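Local atomic coordinates of 3',5'-cyclic-nucleotide phosphodiesterase 1 (Saccharomyces cerevisiae, PDB entry 4OJV), a protein that belongs to the class-II cyclic nucleotide phosphodiesterase family, a metallo-hydrolase group, and holds zinc ions in two neighbouring sites. Residues 34-39 with 123-128; 152-157 with 187-192. All blocks are in the same frame, centred on the assembly; numbering follows the deposited sequence.

Interaction 1: 34-39 with 123-128; sequences ELIAVD and DYYITH. With ZN (zinc ion), chain D.
The ring of Y124 meets 34-39 at its edge, where D39 O lies in the ring plane 3.7 Å from Y124 CD2, while A37 CB approaches the same ring obliquely. That carbonyl oxygen is buried without a hydrogen-bonding partner. On the other side of the sheet the Y125 ring turns its CD1 edge toward I36 CG2, at 3.6 Å, and one of its faces stacks on W156 of the next strand. The I36 methyl reaches this edge because CG2 stands anti to the backbone N, with CG1 beside that nitrogen (chi1 -75°). Strands 35-38 and 121-125 run parallel, so bonds alternate: A37 N donates to D123 O, Y125 N to A37 O, and D39 N to Y125 O.

Further along, toward T127, the D39 carboxylate takes over. Its OD1 accepts T127 N at 2.7 Å on the syn side, somewhat out of the carboxylate plane, and its OD2 receives T127 OG1 at 2.8 Å on the syn lone pair. Two bonds to one residue fix the rotation of the carboxylate, and H133 ND1 and Q21 NE2 also bind OD2. T127 OG1 in turn accepts H128 ND1 at 3.0 Å, nearly in the imidazole plane, which sets the ring so that H128 NE2 faces the zinc ion at 2.2 Å. H130, H213 and D244 complete the protein ligands of this metal, and water 1 also binds it. D39 is thus a second-shell residue for both zinc sites, through T127 to H128 and directly to H133, a ligand of the neighbouring zinc ion. A histidine-rich loop leaving the end of a parallel strand, here the HxHxDH signature beginning at H128, is the hallmark of the metallo-beta-lactamase fold.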
loop_
_atom_site.group_PDB
_atom_site.type_symbol
_atom_site.label_atom_id
_atom_site.label_comp_id
_atom_site.label_asym_id
_atom_site.label_seq_id
_atom_site.Cartn_x
_atom_site.Cartn_y
_atom_site.Cartn_z
ATOM N N GLU A 34 1.598 -19.601 14.456
ATOM C CA GLU A 34 0.482 -18.675 14.587
ATOM C C GLU A 34 0.937 -17.299 15.041
ATOM O O GLU A 34 1.821 -17.157 15.883
ATOM C CB GLU A 34 -0.582 -19.239 15.534
ATOM C CG GLU A 34 -1.362 -20.417 14.958
ATOM C CD GLU A 34 -0.652 -21.755 15.095
ATOM O OE1 GLU A 34 0.339 -21.850 15.844
ATOM O OE2 GLU A 34 -1.103 -22.731 14.453
ATOM N N LEU A 35 0.306 -16.284 14.454
ATOM C CA LEU A 35 0.630 -14.887 14.691
ATOM C C LEU A 35 -0.654 -14.068 14.744
ATOM O O LEU A 35 -1.625 -14.389 14.043
ATOM C CB LEU A 35 1.498 -14.344 13.550
ATOM C CG LEU A 35 2.862 -14.999 13.346
ATOM C CD1 LEU A 35 3.487 -14.592 12.019
ATOM C CD2 LEU A 35 3.786 -14.667 14.511
ATOM N N ILE A 36 -0.654 -13.017 15.564
ATOM C CA ILE A 36 -1.718 -12.017 15.590
ATOM C C ILE A 36 -1.214 -10.760 14.892
ATOM O O ILE A 36 -0.056 -10.387 15.063
ATOM C CB ILE A 36 -2.118 -11.651 17.051
ATOM C CG1 ILE A 36 -2.952 -12.778 17.683
ATOM C CG2 ILE A 36 -2.815 -10.289 17.108
ATOM C CD1 ILE A 36 -3.186 -12.576 19.162
ATOM N N ALA A 37 -2.070 -10.093 14.123
ATOM C CA ALA A 37 -1.764 -8.760 13.605
ATOM C C ALA A 37 -2.649 -7.723 14.291
ATOM O O ALA A 37 -3.856 -7.939 14.457
ATOM C CB ALA A 37 -1.974 -8.711 12.099
ATOM N N VAL A 38 -2.057 -6.599 14.691
ATOM C CA VAL A 38 -2.827 -5.421 15.055
ATOM C C VAL A 38 -2.721 -4.454 13.903
ATOM O O VAL A 38 -1.625 -4.032 13.518
ATOM C CB VAL A 38 -2.374 -4.768 16.374
ATOM C CG1 VAL A 38 -3.323 -3.627 16.726
ATOM C CG2 VAL A 38 -2.323 -5.800 17.494
ATOM N N ASP A 39 -3.889 -4.112 13.363
ATOM C CA ASP A 39 -3.999 -3.375 12.117
ATOM C C ASP A 39 -3.446 -4.141 10.918
ATOM O O ASP A 39 -2.958 -5.276 11.045
ATOM C CB ASP A 39 -3.524 -1.926 12.249
ATOM C CG ASP A 39 -4.596 -1.041 12.863
ATOM O OD1 ASP A 39 -5.788 -1.438 12.774
ATOM O OD2 ASP A 39 -4.265 0.032 13.403
ATOM N N ASP A 123 -5.378 -13.990 12.908
ATOM C CA ASP A 123 -6.326 -13.031 13.444
ATOM C C ASP A 123 -5.747 -11.635 13.288
ATOM O O ASP A 123 -4.588 -11.395 13.630
ATOM C CB ASP A 123 -6.574 -13.272 14.949
ATOM C CG ASP A 123 -7.254 -14.608 15.264
ATOM O OD1 ASP A 123 -8.466 -14.757 15.038
ATOM O OD2 ASP A 123 -6.567 -15.475 15.822
ATOM N N TYR A 124 -6.568 -10.716 12.792
ATOM C CA TYR A 124 -6.258 -9.290 12.783
ATOM C C TYR A 124 -7.173 -8.587 13.770
ATOM O O TYR A 124 -8.377 -8.884 13.810
ATOM C CB TYR A 124 -6.535 -8.680 11.414
ATOM C CG TYR A 124 -5.660 -9.112 10.266
ATOM C CD1 TYR A 124 -5.868 -10.325 9.617
ATOM C CD2 TYR A 124 -4.657 -8.274 9.789
ATOM C CE1 TYR A 124 -5.080 -10.702 8.539
ATOM C CE2 TYR A 124 -3.868 -8.640 8.706
ATOM C CZ TYR A 124 -4.090 -9.854 8.092
ATOM O OH TYR A 124 -3.342 -10.229 6.998
ATOM N N TYR A 125 -6.616 -7.642 14.527
ATOM C CA TYR A 125 -7.400 -6.755 15.380
ATOM C C TYR A 125 -7.253 -5.366 14.793
ATOM O O TYR A 125 -6.193 -4.751 14.886
ATOM C CB TYR A 125 -6.909 -6.843 16.834
ATOM C CG TYR A 125 -7.194 -8.205 17.419
ATOM C CD1 TYR A 125 -6.281 -9.246 17.279
ATOM C CD2 TYR A 125 -8.406 -8.473 18.054
ATOM C CE1 TYR A 125 -6.554 -10.509 17.787
ATOM C CE2 TYR A 125 -8.691 -9.728 18.554
ATOM C CZ TYR A 125 -7.765 -10.739 18.410
ATOM O OH TYR A 125 -8.031 -11.996 18.909
ATOM N N ILE A 126 -8.313 -4.889 14.152
ATOM C CA ILE A 126 -8.261 -3.642 13.396
ATOM C C ILE A 126 -8.783 -2.509 14.265
ATOM O O ILE A 126 -9.814 -2.655 14.933
ATOM C CB ILE A 126 -9.070 -3.761 12.075
ATOM C CG1 ILE A 126 -8.559 -4.943 11.228
ATOM C CG2 ILE A 126 -9.032 -2.453 11.286
ATOM C CD1 ILE A 126 -7.100 -4.868 10.808
ATOM N N THR A 127 -8.057 -1.392 14.270
ATOM C CA THR A 127 -8.417 -0.274 15.143
ATOM C C THR A 127 -9.472 0.642 14.528
ATOM O O THR A 127 -10.343 1.164 15.214
ATOM C CB THR A 127 -7.176 0.553 15.540
ATOM O OG1 THR A 127 -6.617 1.183 14.372
ATOM C CG2 THR A 127 -6.139 -0.319 16.264
ATOM N N HIS A 128 -9.353 0.867 13.227
ATOM C CA HIS A 128 -10.314 1.663 12.472
ATOM C C HIS A 128 -10.102 1.390 11.009
ATOM O O HIS A 128 -9.038 0.899 10.630
ATOM C CB HIS A 128 -10.252 3.157 12.826
ATOM C CG HIS A 128 -8.984 3.875 12.386
ATOM N ND1 HIS A 128 -7.741 3.558 12.839
ATOM C CD2 HIS A 128 -8.828 4.967 11.536
ATOM C CE1 HIS A 128 -6.841 4.425 12.303
ATOM N NE2 HIS A 128 -7.506 5.292 11.511
HETATM ZN ZN ZN D . -6.818 7.188 10.691
HETATM O O HOH W 1 -5.493 6.519 9.491
#

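Interaction 2: 152-157 with 187-192; sequences KKTIWG and KLKCLN
K153 O is gripped twice: K187 N donates to it at 3.0 Å, and water 2 donates to it at 3.0 Å while accepting from K187 NZ. The lysine closes this small ring by bending at its last torsion (chi4 74°), which turns NZ across toward K152 and water 2. This is the strand pairing of a beta-alpha-beta unit: strand 153-157, helix 159-169 and the parallel edge strand 186-190. Four more backbone bonds continue the ladder, from I155 N to K187 O through to L191 N on G157 O. K152 NZ and K187 NZ sit only 4.2 Å apart, two like charges, but S183 O and R184 O respectively accept from them, which probably eases the repulsion.

On the helix side, I155 and L188 lie side by side, L188 CD2 against I155 CB at 3.7 Å, and both touch L165 of helix 159-169. The other side carries W156, whose NE1 donates to D123 OD1. L191 crosses it at about a right angle, with CD2 3.6 Å from W156 CE3. T154 CG2 and K189 CB both sit over one face of the indole, each offset toward the rim, the latter in a CH-pi contact 4.1 Å from the centroid of the six-membered ring. K189 then runs extended past the ring, its CD lying 3.8 Å from W156 CH2.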
loop_
_atom_site.group_PDB
_atom_site.type_symbol
_atom_site.label_atom_id
_atom_site.label_comp_id
_atom_site.label_asym_id
_atom_site.label_seq_id
_atom_site.Cartn_x
_atom_site.Cartn_y
_atom_site.Cartn_z
ATOM N N LYS A 152 -7.432 -20.468 8.021
ATOM C CA LYS A 152 -8.443 -19.421 7.851
ATOM C C LYS A 152 -8.084 -18.177 8.651
ATOM O O LYS A 152 -7.444 -18.276 9.702
ATOM C CB LYS A 152 -9.817 -19.927 8.284
ATOM C CG LYS A 152 -10.294 -21.161 7.530
ATOM C CD LYS A 152 -11.755 -21.458 7.818
ATOM C CE LYS A 152 -12.242 -22.634 6.986
ATOM N NZ LYS A 152 -13.711 -22.836 7.112
ATOM N N LYS A 153 -8.501 -17.015 8.150
ATOM C CA LYS A 153 -8.241 -15.738 8.822
ATOM C C LYS A 153 -9.513 -15.055 9.312
ATOM O O LYS A 153 -10.553 -15.087 8.649
ATOM C CB LYS A 153 -7.488 -14.777 7.904
ATOM C CG LYS A 153 -6.119 -15.245 7.420
ATOM C CD LYS A 153 -5.352 -14.062 6.840
ATOM C CE LYS A 153 -4.306 -14.451 5.809
ATOM N NZ LYS A 153 -3.065 -14.974 6.423
ATOM N N THR A 154 -9.407 -14.426 10.472
ATOM C CA THR A 154 -10.498 -13.682 11.073
ATOM C C THR A 154 -10.060 -12.243 11.305
ATOM O O THR A 154 -8.954 -11.985 11.807
ATOM C CB THR A 154 -10.959 -14.319 12.402
ATOM O OG1 THR A 154 -11.337 -15.678 12.168
ATOM C CG2 THR A 154 -12.149 -13.572 12.982
ATOM N N ILE A 155 -10.928 -11.311 10.925
ATOM C CA ILE A 155 -10.720 -9.880 11.124
ATOM C C ILE A 155 -11.667 -9.464 12.248
ATOM O O ILE A 155 -12.895 -9.605 12.109
ATOM C CB ILE A 155 -11.058 -9.074 9.850
ATOM C CG1 ILE A 155 -10.213 -9.523 8.650
ATOM C CG2 ILE A 155 -10.883 -7.589 10.113
ATOM C CD1 ILE A 155 -10.787 -9.096 7.311
ATOM N N TRP A 156 -11.093 -8.998 13.355
ATOM C CA TRP A 156 -11.838 -8.560 14.529
ATOM C C TRP A 156 -11.836 -7.068 14.637
ATOM O O TRP A 156 -10.852 -6.400 14.289
ATOM C CB TRP A 156 -11.192 -9.094 15.790
ATOM C CG TRP A 156 -11.048 -10.583 15.875
ATOM C CD1 TRP A 156 -9.998 -11.365 15.419
ATOM C CD2 TRP A 156 -11.979 -11.513 16.511
ATOM N NE1 TRP A 156 -10.211 -12.688 15.720
ATOM C CE2 TRP A 156 -11.382 -12.842 16.378
ATOM C CE3 TRP A 156 -13.201 -11.381 17.161
ATOM C CZ2 TRP A 156 -12.006 -13.982 16.871
ATOM C CZ3 TRP A 156 -13.820 -12.534 17.658
ATOM C CH2 TRP A 156 -13.237 -13.802 17.511
ATOM N N GLY A 157 -12.908 -6.512 15.191
ATOM C CA GLY A 157 -12.965 -5.083 15.454
ATOM C C GLY A 157 -14.228 -4.726 16.197
ATOM O O GLY A 157 -15.140 -5.544 16.320
ATOM N N LYS A 187 -13.212 -14.229 7.584
ATOM C CA LYS A 187 -14.386 -13.888 8.382
ATOM C C LYS A 187 -14.232 -12.533 9.042
ATOM O O LYS A 187 -13.127 -12.158 9.422
ATOM C CB LYS A 187 -14.597 -14.929 9.483
ATOM C CG LYS A 187 -15.043 -16.294 8.990
ATOM C CD LYS A 187 -15.325 -17.205 10.176
ATOM C CE LYS A 187 -15.594 -18.637 9.744
ATOM N NZ LYS A 187 -14.348 -19.331 9.314
ATOM N N LEU A 188 -15.338 -11.809 9.179
ATOM C CA LEU A 188 -15.409 -10.570 9.962
ATOM C C LEU A 188 -16.160 -10.844 11.254
ATOM O O LEU A 188 -17.272 -11.391 11.213
ATOM C CB LEU A 188 -16.153 -9.480 9.186
ATOM C CG LEU A 188 -15.487 -8.878 7.949
ATOM C CD1 LEU A 188 -16.468 -8.043 7.148
ATOM C CD2 LEU A 188 -14.314 -8.007 8.360
ATOM N N LYS A 189 -15.577 -10.473 12.393
ATOM C CA LYS A 189 -16.217 -10.702 13.684
ATOM C C LYS A 189 -16.129 -9.472 14.572
ATOM O O LYS A 189 -15.085 -8.817 14.670
ATOM C CB LYS A 189 -15.601 -11.915 14.377
ATOM C CG LYS A 189 -15.941 -13.234 13.707
ATOM C CD LYS A 189 -15.480 -14.419 14.534
ATOM C CE LYS A 189 -15.635 -15.716 13.757
ATOM N NZ LYS A 189 -15.314 -16.895 14.605
ATOM N N CYS A 190 -17.239 -9.146 15.220
ATOM C CA CYS A 190 -17.290 -8.002 16.120
ATOM C C CYS A 190 -16.848 -8.354 17.530
ATOM O O CYS A 190 -17.011 -9.488 17.995
ATOM C CB CYS A 190 -18.692 -7.393 16.158
ATOM S SG CYS A 190 -19.064 -6.244 14.811
ATOM N N LEU A 191 -16.284 -7.351 18.195
ATOM C CA LEU A 191 -15.951 -7.396 19.604
ATOM C C LEU A 191 -16.848 -6.409 20.337
ATOM O O LEU A 191 -17.279 -5.405 19.768
ATOM C CB LEU A 191 -14.494 -6.989 19.816
ATOM C CG LEU A 191 -13.421 -7.902 19.231
ATOM C CD1 LEU A 191 -12.085 -7.165 19.203
ATOM C CD2 LEU A 191 -13.313 -9.203 20.015
ATOM N N ASN A 192 -17.103 -6.698 21.609
ATOM C CA ASN A 192 -17.796 -5.771 22.495
ATOM C C ASN A 192 -16.793 -4.873 23.201
ATOM O O ASN A 192 -15.781 -5.361 23.710
ATOM C CB ASN A 192 -18.614 -6.529 23.543
ATOM C CG ASN A 192 -19.731 -7.351 22.934
ATOM O OD1 ASN A 192 -20.416 -6.907 22.013
ATOM N ND2 ASN A 192 -19.923 -8.556 23.452
HETATM O O HOH W 2 -12.159 -17.644 8.954
#

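Overall arrangement
Interactions 1 and 2 are two parallel pairings in one mixed sheet, their centres about 9 Å apart; strands 121-125 and 153-157 adjoin between them, joined by the backbone bond of W156 N to Y124 O. Interaction 1 is wholly buried, about 8 Å (centre to centre) from the middle of the chain. Its polar work is done by a carboxylate, a hydroxyl and an imidazole leading to zinc. Interaction 2 lies farther out, about 17 Å from that middle, and brings in the outermost strand of this end of the sheet; there lysine chains, a water and packing on an indole dominate, and no metal takes part.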